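Local atomic coordinates of crystal protein (Bacillus thuringiensis serovar dakota, PDB entry 2ZTB), a protein that is a parasporin-2 toxin that recognises cancer cells and, like other aerolysin-type toxins, probably kills them by forming a beta-barrel pore in the membrane. Residues A[120-125]-A[187-192]; A[25-30]-A[197-202]; A[8-13]-A[193-198]; A[21-26]-A[36-41]. All blocks are in the same frame, centred on the assembly; numbering follows the deposited sequence.

Interaction 1: residues A[120-125]-A[187-192]; sequences FKFTSK and APITVD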
loop_
_atom_site.group_PDB
_atom_site.type_symbol
_atom_site.label_atom_id
_atom_site.label_comp_id
_atom_site.label_asym_id
_atom_site.label_seq_id
_atom_site.Cartn_x
_atom_site.Cartn_y
_atom_site.Cartn_z
ATOM N N PHE A 120 -13.184 1.868 -3.227
ATOM C CA PHE A 120 -13.559 2.385 -1.928
ATOM C C PHE A 120 -12.743 3.621 -1.572
ATOM O O PHE A 120 -11.623 3.798 -2.063
ATOM C CB PHE A 120 -13.378 1.309 -0.859
ATOM C CG PHE A 120 -14.411 0.221 -0.919
ATOM C CD1 PHE A 120 -14.162 -0.949 -1.627
ATOM C CD2 PHE A 120 -15.644 0.383 -0.291
ATOM C CE1 PHE A 120 -15.134 -1.963 -1.690
ATOM C CE2 PHE A 120 -16.625 -0.616 -0.349
ATOM C CZ PHE A 120 -16.367 -1.794 -1.042
ATOM N N LYS A 121 -13.322 4.492 -0.752
ATOM C CA LYS A 121 -12.650 5.725 -0.355
ATOM C C LYS A 121 -12.473 5.743 1.157
ATOM O O LYS A 121 -13.209 6.409 1.861
ATOM C CB LYS A 121 -13.445 6.954 -0.829
ATOM C CG LYS A 121 -13.772 6.960 -2.320
ATOM C CD LYS A 121 -14.510 8.226 -2.737
ATOM C CE LYS A 121 -14.739 8.262 -4.237
ATOM N NZ LYS A 121 -15.645 7.145 -4.660
ATOM N N PHE A 122 -11.511 4.977 1.648
ATOM C CA PHE A 122 -11.151 4.982 3.066
ATOM C C PHE A 122 -10.297 6.164 3.457
ATOM O O PHE A 122 -9.367 6.540 2.744
ATOM C CB PHE A 122 -10.435 3.702 3.448
ATOM C CG PHE A 122 -11.330 2.501 3.481
ATOM C CD1 PHE A 122 -11.465 1.692 2.367
ATOM C CD2 PHE A 122 -12.032 2.175 4.641
ATOM C CE1 PHE A 122 -12.277 0.571 2.402
ATOM C CE2 PHE A 122 -12.854 1.057 4.682
ATOM C CZ PHE A 122 -12.982 0.256 3.554
ATOM N N THR A 123 -10.637 6.723 4.614
ATOM C CA THR A 123 -10.004 7.893 5.192
ATOM C C THR A 123 -8.942 7.481 6.215
ATOM O O THR A 123 -7.899 8.132 6.330
ATOM C CB THR A 123 -11.089 8.806 5.834
ATOM O OG1 THR A 123 -11.633 9.665 4.826
ATOM C CG2 THR A 123 -10.549 9.661 6.977
ATOM N N SER A 124 -9.198 6.393 6.939
ATOM C CA SER A 124 -8.261 5.958 7.978
ATOM C C SER A 124 -7.036 5.251 7.427
ATOM O O SER A 124 -7.126 4.438 6.513
ATOM C CB SER A 124 -8.939 5.126 9.076
ATOM O OG SER A 124 -10.136 4.516 8.651
ATOM N N LYS A 125 -5.886 5.582 7.993
ATOM C CA LYS A 125 -4.622 5.026 7.539
ATOM C C LYS A 125 -4.597 3.523 7.777
ATOM O O LYS A 125 -5.169 3.027 8.748
ATOM C CB LYS A 125 -3.461 5.702 8.259
ATOM C CG LYS A 125 -3.420 7.219 8.114
ATOM C CD LYS A 125 -2.857 7.676 6.773
ATOM C CE LYS A 125 -2.777 9.196 6.747
ATOM N NZ LYS A 125 -1.794 9.708 5.760
ATOM N N ALA A 187 -6.777 -7.791 2.040
ATOM C CA ALA A 187 -7.693 -7.805 3.168
ATOM C C ALA A 187 -9.111 -7.751 2.599
ATOM O O ALA A 187 -9.352 -7.056 1.606
ATOM C CB ALA A 187 -7.444 -6.614 4.070
ATOM N N PRO A 188 -10.050 -8.496 3.211
ATOM C CA PRO A 188 -11.447 -8.364 2.802
ATOM C C PRO A 188 -12.012 -7.004 3.231
ATOM O O PRO A 188 -11.696 -6.508 4.321
ATOM C CB PRO A 188 -12.142 -9.498 3.558
ATOM C CG PRO A 188 -11.253 -9.737 4.777
ATOM C CD PRO A 188 -9.865 -9.487 4.297
ATOM N N ILE A 189 -12.790 -6.390 2.349
ATOM C CA ILE A 189 -13.626 -5.250 2.705
ATOM C C ILE A 189 -15.052 -5.769 2.908
ATOM O O ILE A 189 -15.561 -6.530 2.074
ATOM C CB ILE A 189 -13.679 -4.180 1.576
ATOM C CG1 ILE A 189 -12.262 -3.761 1.097
ATOM C CG2 ILE A 189 -14.587 -3.004 1.981
ATOM C CD1 ILE A 189 -11.558 -2.818 2.003
ATOM N N THR A 190 -15.700 -5.353 3.991
ATOM C CA THR A 190 -17.077 -5.777 4.256
ATOM C C THR A 190 -17.968 -4.606 4.644
ATOM O O THR A 190 -17.541 -3.693 5.356
ATOM C CB THR A 190 -17.171 -6.852 5.357
ATOM O OG1 THR A 190 -16.700 -6.306 6.595
ATOM C CG2 THR A 190 -16.363 -8.105 4.989
ATOM N N VAL A 191 -19.208 -4.638 4.164
ATOM C CA VAL A 191 -20.192 -3.625 4.525
ATOM C C VAL A 191 -21.297 -4.247 5.401
ATOM O O VAL A 191 -21.807 -5.326 5.103
ATOM C CB VAL A 191 -20.756 -2.897 3.259
ATOM C CG1 VAL A 191 -22.048 -2.165 3.575
ATOM C CG2 VAL A 191 -19.717 -1.923 2.702
ATOM N N ASP A 192 -21.629 -3.570 6.497
ATOM C CA ASP A 192 -22.719 -3.990 7.369
ATOM C C ASP A 192 -23.487 -2.772 7.856
ATOM O O ASP A 192 -22.903 -1.695 8.010
ATOM C CB ASP A 192 -22.207 -4.823 8.558
ATOM C CG ASP A 192 -21.236 -4.060 9.438
ATOM O OD1 ASP A 192 -21.707 -3.450 10.426
ATOM O OD2 ASP A 192 -20.006 -4.066 9.140
#

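Interaction 2: residues A[25-30]-A[197-202]; sequences SRFSSI and ANFPKR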
loop_
_atom_site.group_PDB
_atom_site.type_symbol
_atom_site.label_atom_id
_atom_site.label_comp_id
_atom_site.label_asym_id
_atom_site.label_seq_id
_atom_site.Cartn_x
_atom_site.Cartn_y
_atom_site.Cartn_z
ATOM N N SER A 25 -34.528 1.625 -6.325
ATOM C CA SER A 25 -35.324 0.644 -7.096
ATOM C C SER A 25 -35.564 -0.639 -6.302
ATOM O O SER A 25 -36.621 -1.258 -6.400
ATOM C CB SER A 25 -34.626 0.330 -8.420
ATOM O OG SER A 25 -35.296 -0.701 -9.152
ATOM N N ARG A 26 -34.578 -1.024 -5.498
ATOM C CA ARG A 26 -34.709 -2.150 -4.589
ATOM C C ARG A 26 -35.754 -1.901 -3.482
ATOM O O ARG A 26 -36.552 -2.778 -3.181
ATOM C CB ARG A 26 -33.323 -2.520 -4.035
ATOM C CG ARG A 26 -32.460 -3.337 -5.031
ATOM C CD ARG A 26 -32.401 -4.856 -4.673
ATOM N NE ARG A 26 -33.674 -5.494 -4.902
ATOM C CZ ARG A 26 -34.395 -6.232 -4.049
ATOM N NH1 ARG A 26 -33.997 -6.562 -2.822
ATOM N NH2 ARG A 26 -35.553 -6.666 -4.476
ATOM N N PHE A 27 -35.747 -0.704 -2.895
ATOM C CA PHE A 27 -36.744 -0.274 -1.920
ATOM C C PHE A 27 -38.129 -0.285 -2.553
ATOM O O PHE A 27 -39.091 -0.752 -1.965
ATOM C CB PHE A 27 -36.416 1.139 -1.407
ATOM C CG PHE A 27 -35.513 1.171 -0.183
ATOM C CD1 PHE A 27 -34.241 1.741 -0.256
ATOM C CD2 PHE A 27 -35.951 0.656 1.042
ATOM C CE1 PHE A 27 -33.410 1.792 0.865
ATOM C CE2 PHE A 27 -35.130 0.697 2.194
ATOM C CZ PHE A 27 -33.857 1.268 2.109
ATOM N N SER A 28 -38.215 0.211 -3.782
ATOM C CA SER A 28 -39.446 0.150 -4.557
ATOM C C SER A 28 -39.987 -1.263 -4.725
ATOM O O SER A 28 -41.189 -1.488 -4.582
ATOM C CB SER A 28 -39.240 0.780 -5.920
ATOM O OG SER A 28 -40.491 0.869 -6.572
ATOM N N SER A 29 -39.105 -2.213 -5.043
ATOM C CA SER A 29 -39.509 -3.609 -5.168
ATOM C C SER A 29 -39.947 -4.181 -3.823
ATOM O O SER A 29 -40.901 -4.951 -3.762
ATOM C CB SER A 29 -38.347 -4.447 -5.671
ATOM O OG SER A 29 -38.149 -4.266 -7.038
ATOM N N ILE A 30 -39.222 -3.834 -2.752
ATOM C CA ILE A 30 -39.491 -4.412 -1.441
ATOM C C ILE A 30 -40.857 -3.965 -0.895
ATOM O O ILE A 30 -41.599 -4.769 -0.323
ATOM C CB ILE A 30 -38.349 -4.127 -0.422
ATOM C CG1 ILE A 30 -37.026 -4.761 -0.895
ATOM C CG2 ILE A 30 -38.727 -4.654 0.967
ATOM C CD1 ILE A 30 -35.749 -4.275 -0.151
ATOM N N ALA A 197 -35.364 4.745 3.775
ATOM C CA ALA A 197 -36.170 5.276 2.680
ATOM C C ALA A 197 -37.425 5.913 3.231
ATOM O O ALA A 197 -38.019 5.406 4.192
ATOM C CB ALA A 197 -36.526 4.180 1.664
ATOM N N ASN A 198 -37.826 7.031 2.635
ATOM C CA ASN A 198 -39.116 7.650 2.977
ATOM C C ASN A 198 -40.088 7.590 1.818
ATOM O O ASN A 198 -39.737 7.913 0.679
ATOM C CB ASN A 198 -38.957 9.087 3.496
ATOM C CG ASN A 198 -38.313 10.023 2.481
ATOM O OD1 ASN A 198 -37.093 10.028 2.307
ATOM N ND2 ASN A 198 -39.136 10.829 1.813
ATOM N N PHE A 199 -41.316 7.179 2.116
ATOM C CA PHE A 199 -42.304 6.902 1.101
ATOM C C PHE A 199 -43.382 7.992 1.047
ATOM O O PHE A 199 -43.592 8.704 2.048
ATOM C CB PHE A 199 -42.887 5.498 1.337
ATOM C CG PHE A 199 -41.871 4.403 1.148
ATOM C CD1 PHE A 199 -40.960 4.084 2.177
ATOM C CD2 PHE A 199 -41.791 3.718 -0.059
ATOM C CE1 PHE A 199 -39.979 3.094 1.999
ATOM C CE2 PHE A 199 -40.821 2.717 -0.248
ATOM C CZ PHE A 199 -39.906 2.416 0.786
ATOM N N PRO A 200 -44.035 8.155 -0.135
ATOM C CA PRO A 200 -45.147 9.098 -0.318
ATOM C C PRO A 200 -46.418 8.704 0.449
ATOM O O PRO A 200 -47.198 9.580 0.821
ATOM C CB PRO A 200 -45.405 9.049 -1.837
ATOM C CG PRO A 200 -44.909 7.714 -2.258
ATOM C CD PRO A 200 -43.710 7.450 -1.394
ATOM N N LYS A 201 -46.625 7.405 0.665
ATOM C CA LYS A 201 -47.721 6.904 1.493
ATOM C C LYS A 201 -47.228 5.865 2.519
ATOM O O LYS A 201 -46.058 5.494 2.521
ATOM C CB LYS A 201 -48.825 6.323 0.610
ATOM C CG LYS A 201 -48.366 5.203 -0.286
ATOM C CD LYS A 201 -49.441 4.865 -1.252
ATOM C CE LYS A 201 -49.157 3.580 -1.945
ATOM N NZ LYS A 201 -50.214 3.293 -2.979
ATOM N N ARG A 202 -48.116 5.407 3.395
ATOM C CA ARG A 202 -47.767 4.341 4.336
ATOM C C ARG A 202 -47.638 3.026 3.565
ATOM O O ARG A 202 -48.519 2.676 2.801
ATOM C CB ARG A 202 -48.808 4.220 5.455
ATOM C CG ARG A 202 -48.756 5.335 6.500
ATOM C CD ARG A 202 -49.707 5.020 7.671
ATOM N NE ARG A 202 -49.833 6.104 8.658
ATOM C CZ ARG A 202 -48.984 6.381 9.659
ATOM N NH1 ARG A 202 -47.867 5.680 9.856
ATOM N NH2 ARG A 202 -49.261 7.396 10.483
#

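Interaction 3: residues A[8-13]-A[193-198]; sequences LMFNEL and GYFGAN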
loop_
_atom_site.group_PDB
_atom_site.type_symbol
_atom_site.label_atom_id
_atom_site.label_comp_id
_atom_site.label_asym_id
_atom_site.label_seq_id
_atom_site.Cartn_x
_atom_site.Cartn_y
_atom_site.Cartn_z
ATOM N N LEU A 8 -20.079 4.256 5.352
ATOM C CA LEU A 8 -20.188 4.107 3.916
ATOM C C LEU A 8 -20.793 5.414 3.397
ATOM O O LEU A 8 -21.684 5.998 4.037
ATOM C CB LEU A 8 -21.050 2.892 3.572
ATOM C CG LEU A 8 -21.229 2.540 2.085
ATOM C CD1 LEU A 8 -19.937 1.992 1.475
ATOM C CD2 LEU A 8 -22.404 1.548 1.907
ATOM N N MET A 9 -20.278 5.897 2.273
ATOM C CA MET A 9 -20.757 7.143 1.686
ATOM C C MET A 9 -21.488 6.867 0.363
ATOM O O MET A 9 -21.262 5.832 -0.258
ATOM C CB MET A 9 -19.582 8.102 1.463
ATOM C CG MET A 9 -18.683 8.338 2.707
ATOM S SD MET A 9 -19.539 9.278 3.996
ATOM C CE MET A 9 -19.631 10.923 3.265
ATOM N N PHE A 10 -22.358 7.784 -0.058
ATOM C CA PHE A 10 -23.075 7.644 -1.333
ATOM C C PHE A 10 -22.153 7.606 -2.557
ATOM O O PHE A 10 -22.486 6.950 -3.556
ATOM C CB PHE A 10 -24.156 8.717 -1.515
ATOM C CG PHE A 10 -25.504 8.343 -0.914
ATOM C CD1 PHE A 10 -26.033 9.065 0.146
ATOM C CD2 PHE A 10 -26.239 7.275 -1.418
ATOM C CE1 PHE A 10 -27.262 8.732 0.699
ATOM C CE2 PHE A 10 -27.473 6.934 -0.868
ATOM C CZ PHE A 10 -27.985 7.661 0.192
ATOM N N ASN A 11 -21.014 8.308 -2.486
ATOM C CA ASN A 11 -20.080 8.371 -3.609
ATOM C C ASN A 11 -19.192 7.135 -3.727
ATOM O O ASN A 11 -18.330 7.058 -4.597
ATOM C CB ASN A 11 -19.284 9.698 -3.637
ATOM C CG ASN A 11 -18.220 9.829 -2.513
ATOM O OD1 ASN A 11 -17.404 10.748 -2.562
ATOM N ND2 ASN A 11 -18.226 8.937 -1.528
ATOM N N GLU A 12 -19.448 6.164 -2.858
ATOM C CA GLU A 12 -18.743 4.879 -2.829
ATOM C C GLU A 12 -19.639 3.705 -3.215
ATOM O O GLU A 12 -19.178 2.564 -3.221
ATOM C CB GLU A 12 -18.288 4.572 -1.410
ATOM C CG GLU A 12 -17.162 5.387 -0.913
ATOM C CD GLU A 12 -16.790 4.961 0.482
ATOM O OE1 GLU A 12 -15.744 4.295 0.606
ATOM O OE2 GLU A 12 -17.559 5.255 1.426
ATOM N N LEU A 13 -20.915 3.971 -3.478
ATOM C CA LEU A 13 -21.870 2.925 -3.871
ATOM C C LEU A 13 -21.419 2.132 -5.092
ATOM O O LEU A 13 -21.622 0.924 -5.155
ATOM C CB LEU A 13 -23.268 3.522 -4.051
ATOM C CG LEU A 13 -24.216 3.292 -2.850
ATOM C CD1 LEU A 13 -23.572 3.432 -1.469
ATOM C CD2 LEU A 13 -25.515 4.098 -2.946
ATOM N N GLY A 193 -24.788 -2.945 8.096
ATOM C CA GLY A 193 -25.641 -1.840 8.536
ATOM C C GLY A 193 -26.813 -1.592 7.604
ATOM O O GLY A 193 -27.230 -2.490 6.883
ATOM N N TYR A 194 -27.328 -0.363 7.594
ATOM C CA TYR A 194 -28.650 -0.098 7.017
ATOM C C TYR A 194 -28.711 1.099 6.084
ATOM O O TYR A 194 -27.888 2.020 6.178
ATOM C CB TYR A 194 -29.701 0.075 8.135
ATOM C CG TYR A 194 -29.749 -1.083 9.111
ATOM C CD1 TYR A 194 -28.834 -1.163 10.168
ATOM C CD2 TYR A 194 -30.704 -2.096 8.985
ATOM C CE1 TYR A 194 -28.845 -2.221 11.058
ATOM C CE2 TYR A 194 -30.740 -3.168 9.892
ATOM C CZ TYR A 194 -29.794 -3.220 10.917
ATOM O OH TYR A 194 -29.797 -4.254 11.825
ATOM N N PHE A 195 -29.692 1.050 5.178
ATOM C CA PHE A 195 -30.164 2.205 4.420
ATOM C C PHE A 195 -31.595 2.548 4.850
ATOM O O PHE A 195 -32.341 1.681 5.336
ATOM C CB PHE A 195 -30.173 1.900 2.936
ATOM C CG PHE A 195 -28.818 1.947 2.276
ATOM C CD1 PHE A 195 -27.909 0.916 2.446
ATOM C CD2 PHE A 195 -28.488 2.995 1.431
ATOM C CE1 PHE A 195 -26.667 0.952 1.825
ATOM C CE2 PHE A 195 -27.258 3.033 0.796
ATOM C CZ PHE A 195 -26.346 2.007 0.986
ATOM N N GLY A 196 -31.977 3.810 4.646
ATOM C CA GLY A 196 -33.314 4.303 4.992
ATOM C C GLY A 196 -34.039 4.741 3.734
ATOM O O GLY A 196 -33.411 5.041 2.729
ATOM N N ALA A 197 -35.364 4.745 3.775
ATOM C CA ALA A 197 -36.170 5.276 2.680
ATOM C C ALA A 197 -37.425 5.913 3.231
ATOM O O ALA A 197 -38.019 5.406 4.192
ATOM C CB ALA A 197 -36.526 4.180 1.664
ATOM N N ASN A 198 -37.826 7.031 2.635
ATOM C CA ASN A 198 -39.116 7.650 2.977
ATOM C C ASN A 198 -40.088 7.590 1.818
ATOM O O ASN A 198 -39.737 7.913 0.679
ATOM C CB ASN A 198 -38.957 9.087 3.496
ATOM C CG ASN A 198 -38.313 10.023 2.481
ATOM O OD1 ASN A 198 -37.093 10.028 2.307
ATOM N ND2 ASN A 198 -39.136 10.829 1.813
#

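Interaction 4: residues A[21-26]-A[36-41]; sequences ESVRSR and DGIALN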
loop_
_atom_site.group_PDB
_atom_site.type_symbol
_atom_site.label_atom_id
_atom_site.label_comp_id
_atom_site.label_asym_id
_atom_site.label_seq_id
_atom_site.Cartn_x
_atom_site.Cartn_y
_atom_site.Cartn_z
ATOM N N GLU A 21 -29.668 5.066 -7.463
ATOM C CA GLU A 21 -30.840 4.694 -8.262
ATOM C C GLU A 21 -31.162 3.224 -8.091
ATOM O O GLU A 21 -32.314 2.848 -8.080
ATOM C CB GLU A 21 -30.623 5.006 -9.747
ATOM C CG GLU A 21 -30.602 6.500 -10.113
ATOM C CD GLU A 21 -29.295 7.238 -9.730
ATOM O OE1 GLU A 21 -28.226 6.597 -9.567
ATOM O OE2 GLU A 21 -29.346 8.487 -9.608
ATOM N N SER A 22 -30.141 2.388 -7.967
ATOM C CA SER A 22 -30.360 0.974 -7.868
ATOM C C SER A 22 -30.857 0.612 -6.473
ATOM O O SER A 22 -31.628 -0.333 -6.337
ATOM C CB SER A 22 -29.115 0.184 -8.271
ATOM O OG SER A 22 -28.118 0.185 -7.268
ATOM N N VAL A 23 -30.426 1.375 -5.455
ATOM C CA VAL A 23 -30.892 1.252 -4.064
ATOM C C VAL A 23 -32.358 1.670 -3.969
ATOM O O VAL A 23 -33.190 0.970 -3.386
ATOM C CB VAL A 23 -29.985 2.097 -3.077
ATOM C CG1 VAL A 23 -30.649 2.321 -1.687
ATOM C CG2 VAL A 23 -28.602 1.459 -2.913
ATOM N N ARG A 24 -32.682 2.812 -4.559
ATOM C CA ARG A 24 -34.053 3.283 -4.589
ATOM C C ARG A 24 -34.990 2.243 -5.241
ATOM O O ARG A 24 -36.102 1.993 -4.748
ATOM C CB ARG A 24 -34.120 4.629 -5.318
ATOM C CG ARG A 24 -35.441 5.334 -5.188
ATOM C CD ARG A 24 -35.561 6.450 -6.192
ATOM N NE ARG A 24 -36.660 7.341 -5.841
ATOM C CZ ARG A 24 -36.862 8.544 -6.375
ATOM N NH1 ARG A 24 -36.040 9.021 -7.313
ATOM N NH2 ARG A 24 -37.892 9.276 -5.971
ATOM N N SER A 25 -34.528 1.625 -6.325
ATOM C CA SER A 25 -35.324 0.644 -7.096
ATOM C C SER A 25 -35.564 -0.639 -6.302
ATOM O O SER A 25 -36.621 -1.258 -6.400
ATOM C CB SER A 25 -34.626 0.330 -8.420
ATOM O OG SER A 25 -35.296 -0.701 -9.152
ATOM N N ARG A 26 -34.578 -1.024 -5.498
ATOM C CA ARG A 26 -34.709 -2.150 -4.589
ATOM C C ARG A 26 -35.754 -1.901 -3.482
ATOM O O ARG A 26 -36.552 -2.778 -3.181
ATOM C CB ARG A 26 -33.323 -2.520 -4.035
ATOM C CG ARG A 26 -32.460 -3.337 -5.031
ATOM C CD ARG A 26 -32.401 -4.856 -4.673
ATOM N NE ARG A 26 -33.674 -5.494 -4.902
ATOM C CZ ARG A 26 -34.395 -6.232 -4.049
ATOM N NH1 ARG A 26 -33.997 -6.562 -2.822
ATOM N NH2 ARG A 26 -35.553 -6.666 -4.476
ATOM N N ASP A 36 -39.860 8.332 -2.034
ATOM C CA ASP A 36 -39.553 9.701 -2.389
ATOM C C ASP A 36 -38.052 9.933 -2.296
ATOM O O ASP A 36 -37.464 10.608 -3.138
ATOM C CB ASP A 36 -40.269 10.652 -1.439
ATOM C CG ASP A 36 -41.701 10.918 -1.829
ATOM O OD1 ASP A 36 -42.134 10.543 -2.938
ATOM O OD2 ASP A 36 -42.404 11.520 -1.000
ATOM N N GLY A 37 -37.434 9.378 -1.261
ATOM C CA GLY A 37 -36.010 9.556 -1.047
ATOM C C GLY A 37 -35.403 8.426 -0.251
ATOM O O GLY A 37 -36.124 7.589 0.296
ATOM N N ILE A 38 -34.073 8.426 -0.175
ATOM C CA ILE A 38 -33.307 7.387 0.522
ATOM C C ILE A 38 -32.267 8.067 1.410
ATOM O O ILE A 38 -32.061 9.264 1.298
ATOM C CB ILE A 38 -32.645 6.359 -0.459
ATOM C CG1 ILE A 38 -31.580 7.030 -1.353
ATOM C CG2 ILE A 38 -33.752 5.574 -1.268
ATOM C CD1 ILE A 38 -30.701 6.070 -2.178
ATOM N N ALA A 39 -31.632 7.306 2.295
ATOM C CA ALA A 39 -30.748 7.855 3.297
ATOM C C ALA A 39 -29.679 6.853 3.704
ATOM O O ALA A 39 -29.914 5.650 3.713
ATOM C CB ALA A 39 -31.543 8.306 4.516
ATOM N N LEU A 40 -28.497 7.379 4.027
ATOM C CA LEU A 40 -27.347 6.595 4.450
ATOM C C LEU A 40 -26.625 7.441 5.453
ATOM O O LEU A 40 -26.213 8.561 5.143
ATOM C CB LEU A 40 -26.428 6.301 3.257
ATOM C CG LEU A 40 -25.119 5.523 3.416
ATOM C CD1 LEU A 40 -25.361 4.103 3.938
ATOM C CD2 LEU A 40 -24.392 5.483 2.091
ATOM N N ASN A 41 -26.466 6.911 6.661
ATOM C CA ASN A 41 -25.740 7.624 7.720
ATOM C C ASN A 41 -26.199 9.093 7.806
ATOM O O ASN A 41 -27.370 9.344 8.135
ATOM C CB ASN A 41 -24.230 7.469 7.524
ATOM C CG ASN A 41 -23.795 6.009 7.510
ATOM O OD1 ASN A 41 -24.130 5.253 8.415
ATOM N ND2 ASN A 41 -23.039 5.611 6.486
#

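Interaction 1: residues A[120-125]-A[187-192]
Ile-189 meets two phenylalanines, Phe-120 and Phe-122, in a buried apolar contact. It joins strand 168-199 of the elongated beta-rich fold, which resembles that of aerolysin-type toxins, to a loop. The loop 120-125 leads into the short hairpin of strands 126-132 and 136-142.

Of the two branches of Ile-189, CG2 touches both rings, while CD1 meets only Phe-122 of the two. CG2 lies over one face of Phe-120, 3.8 Å from the ring centroid. The line to it is only 14° off the ring normal, so this is a CH-pi contact. CG2 is shifted toward the rim, and the closest ring atom is Phe-120 CZ, 3.7 Å from Ile-189 CG2. The other branch ends in CD1, which approaches Phe-122 CE1 at 3.5 Å from an oblique direction. Ile-189 CG2 also lies in the plane of the Phe-122 ring at its edge, 4.0 Å from CZ.

Two torsions of Ile-189 set this up. The first (chi1 -52°) puts CG2 anti to the backbone N, over Phe-120. The second (chi2 -78°) bends CD1 toward Phe-122. Both phenylalanines have CG beside the backbone N, and both reach out from the loop toward the strand.

Neighbours complete the packing. Phe-120 also touches Ala-15 and Leu-16, while Phe-122 touches Ile-4 and makes a cation-pi contact with Lys-63. Loop backbone is held by side-chain carboxylates: Lys-121 N bonds to Glu-12 OE1, and Thr-123 N bonds to Glu-6 OE1.

Interaction 2: residues A[25-30]-A[197-202]
Helix 20-31 passes beside the end of strand 168-199, with the CA atoms of Phe-27 and Ala-197 7.2 Å apart at their nearest. The CB atoms of both residues point across the gap.

Ala-197 CB sits over the centre of the Phe-27 ring. It is 3.6 Å from the ring centroid, and the line to it is 9° off the ring normal. This is a clear CH-pi contact. The methyl is near all six ring carbons, with Phe-27 CD2 closest to Ala-197 CB at 3.6 Å. This single methyl group fills the space between the strand backbone and the ring face.

The contact is a helix packed on the face of a beta-sheet, in the part of the molecule far from the chain centre. Val-218 of the short helix 215-218 also touches Phe-27.

Two residues further along the strand, Phe-199 brings the far end of its ring up to the helix backbone at Phe-27. Phe-199 CZ is 4.3 Å from Phe-27 CB. The carbonyl Phe-27 O lies near the plane of the Phe-199 ring, at its edge, 4.2 Å from CE2. The Phe-199 ring also meets the ring of Tyr-31, and the chain then turns a corner at Pro-200 and Lys-201.

Interaction 3: residues A[8-13]-A[193-198]
The ring of Phe-195 points its outer end into a group formed by Leu-8, Phe-10 and Leu-13. Each of the three meets it from a different direction.

Leu-13 CD1 lies in the plane of the Phe-195 ring, at its edge, 4.0 Å from CZ. These two side chains run past each other in opposite directions. Leu-8 crosses Phe-195 at about a right angle. Its CD2 comes obliquely to the same CZ atom, at 4.1 Å. The leucine has CG anti to its own backbone N (chi1 -177°), and this directs the branched end at the ring.

Phe-10 CE2 meets Phe-195 CE2 at 4.2 Å. It lies close to the plane of the Phe-195 ring, but Phe-195 approaches the Phe-10 ring obliquely. The ring planes are steeply inclined to one another.

The contact fastens the loop between strand 4-7 and helix 20-31 onto the end of strand 168-199, within the hydrophobic core between helix and sheet. Val-23 and Phe-27 of helix 20-31 and Leu-40 of strand 37-40 also touch Phe-195.

The loop has its own fixed shape. From Phe-10 the chain enters a 3-10 segment that runs on past Leu-13, and Glu-12 reaches back to the chain before it. Met-9 N donates to the anti lone pair of Glu-12 OE2 at 2.9 Å, with an N-H...O angle of 147°. The same oxygen forms a salt bridge with Lys-63 NZ.

Interaction 4: residues A[21-26]-A[36-41]
Ile-38 has CG1 placed between its backbone N and carbonyl carbon (chi1 65°), with CD1 extended beyond it (chi2 170°). This carries CD1 to Val-23. The contact is Val-23 CG1 to Ile-38 CD1, 3.8 Å, and the two side chains meet at a slant.

The other branch of Ile-38 rests on the helix backbone. Ile-38 CG2 is 4.0 Å from Arg-24 CA and also touches Arg-24 CB. The isoleucine therefore covers two successive helix residues, one with each branch. Phe-10 and Tyr-45 also touch it.

Arg-24 stretches along the contact with its chain extended from CG to NE. This takes the guanidinium to the start of the strand. Arg-24 NH2 comes 3.2 Å from Asp-36 O, but the angle is too poor for a hydrogen bond. The hydrogen bond of NH2 goes instead to Pro-35 O, and the guanidinium also makes a cation-pi contact with Phe-46. Arg-24 NH2 and Asp-36 OD1 have opposite charges but stay 5.4 Å apart, so they form no salt bridge.

The helix thus lies against the face of a short hairpin, 37-40 with 43-46. Strand 37-40 pairs with strand 168-199, and there a classic beta bulge sets Asp-36 and Gly-37 opposite the single residue Asn-198.

Overall arrangement
All four contacts gather on strand 168-199 or its neighbour, strand 37-40. Interactions 1, 3 and 2 follow one another along strand 168-199 toward its end. The centres of interactions 1 and 3 are about 15 Å apart, those of 3 and 2 about 14 Å. The centre of interaction 4 is about 7 Å from that of interaction 3 and about 8 Å from that of interaction 2, with which it shares helix 20-31. Along the chain, interaction 4 closes first, and interaction 1 is nested within the long loops closed by 2 and 3. In interactions 2 and 3, N-terminal segments pack on a strand from much later in the chain; interaction 4 joins two N-terminal elements. Interactions 2, 3 and 4 lie toward one end of the elongated toxin.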